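HTH-type transcriptional repressor NemR (Escherichia coli, PDB 4YZE) represses transcription of the nemRA-gloA operon by binding to the NemR box and takes part in the response to electrophiles and reactive chlorine species. Local coordinates at residues 55-58 against 59-63. The protein carries 5 engineered substitutions. Sequence-based numbering, arbitrary orientation.
Sequences EAFG and VAMLE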
# COMPACT_ATOMS: atom_id res chain seq x y z
N GLU A 55 17.62 -0.06 -16.68
CA GLU A 55 17.14 1.05 -15.88
C GLU A 55 16.42 2.07 -16.75
O GLU A 55 15.34 2.54 -16.41
CB GLU A 55 18.28 1.74 -15.12
CG GLU A 55 17.79 2.92 -14.22
CD GLU A 55 17.90 4.28 -14.90
OE1 GLU A 55 18.37 4.35 -16.06
OE2 GLU A 55 17.52 5.30 -14.29
N ALA A 56 17.03 2.40 -17.89
CA ALA A 56 16.46 3.38 -18.81
C ALA A 56 15.09 2.89 -19.30
O ALA A 56 14.11 3.65 -19.36
CB ALA A 56 17.41 3.61 -19.98
N PHE A 57 15.04 1.61 -19.63
CA PHE A 57 13.83 0.95 -20.07
C PHE A 57 12.69 1.06 -19.04
O PHE A 57 11.53 1.33 -19.40
CB PHE A 57 14.15 -0.51 -20.35
CG PHE A 57 12.95 -1.33 -20.62
CD1 PHE A 57 12.38 -1.35 -21.88
CD2 PHE A 57 12.37 -2.08 -19.61
CE1 PHE A 57 11.26 -2.11 -22.14
CE2 PHE A 57 11.25 -2.84 -19.85
CZ PHE A 57 10.69 -2.86 -21.13
N GLY A 58 13.02 0.83 -17.77
CA GLY A 58 12.05 0.95 -16.70
C GLY A 58 11.42 2.33 -16.61
O GLY A 58 10.22 2.45 -16.40
N VAL A 59 12.23 3.38 -16.77
CA VAL A 59 11.72 4.75 -16.73
C VAL A 59 10.72 4.96 -17.87
O VAL A 59 9.61 5.46 -17.65
CB VAL A 59 12.83 5.79 -16.84
CG1 VAL A 59 12.24 7.20 -16.64
CG2 VAL A 59 13.90 5.53 -15.81
N ALA A 60 11.13 4.59 -19.08
CA ALA A 60 10.27 4.66 -20.25
C ALA A 60 9.00 3.83 -20.05
O ALA A 60 7.89 4.28 -20.40
CB ALA A 60 11.02 4.21 -21.50
N MET A 61 9.15 2.63 -19.48
CA MET A 61 8.01 1.77 -19.18
C MET A 61 7.03 2.47 -18.25
O MET A 61 5.83 2.54 -18.54
CB MET A 61 8.48 0.48 -18.52
CG MET A 61 7.35 -0.47 -18.11
SD MET A 61 7.97 -1.97 -17.28
CE MET A 61 8.32 -1.30 -15.64
N LEU A 62 7.54 3.01 -17.15
CA LEU A 62 6.66 3.65 -16.17
C LEU A 62 6.00 4.86 -16.79
O LEU A 62 4.79 5.06 -16.61
CB LEU A 62 7.44 4.05 -14.92
CG LEU A 62 7.85 2.93 -13.98
CD1 LEU A 62 8.61 3.47 -12.78
CD2 LEU A 62 6.63 2.19 -13.51
N GLU A 63 6.77 5.66 -17.52
CA GLU A 63 6.24 6.89 -18.11
C GLU A 63 5.13 6.54 -19.08
O GLU A 63 4.11 7.21 -19.11
CB GLU A 63 7.35 7.70 -18.81
CG GLU A 63 8.27 8.44 -17.85
CD GLU A 63 9.50 9.02 -18.53
OE1 GLU A 63 9.68 8.78 -19.74
OE2 GLU A 63 10.28 9.72 -17.85
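F57 and M61, one helical turn apart, make a Met-aromatic contact. The sulfur stands oblique to the ring, 5.3 Å from SD of M61 to the centroid of the F57 ring and 53° off its normal; the closest ring atom to that SD is CE2, at 4.3 Å. The M61 chain is extended through its first two torsions, with CG anti to the backbone N (chi1 178°), and bends only at the sulfur. Both side chains face helix 10-26, F57 on L15 and L16, M61 on S23, an engineered residue; F51 meets the F57 ring edge-to-face.

Backbone bonds from residue i+4 to i carry the helix through both segments. The shortest runs from M61 N to F57 O, 2.7 Å; another joins A60 N to A56 O, 3.1 Å. L62 N reaches G58 O at 2.8 Å, while CG of L62 packs at 3.4 Å from the same O of G58.

This is the first part of helix 54-79, which in the TetR fold follows the helix-turn-helix and joins the DNA-binding domain to the regulatory domain. On its regulatory side V59 and L62 touch M124 of helix 122-148, and L62 also meets L109 and L113, with its side chain about 10 Å from that of C108, which plays a central role in the response to reactive chlorine species.

The E55 side chain runs alongside that of V59 in the same direction, OE2 of E55 being 3.9 Å from CG2 of V59. A bend at chi2 turns the carboxylate alongside the valine; R52 holds OE1 in a salt bridge, and S121 hydrogen-bonds OE2.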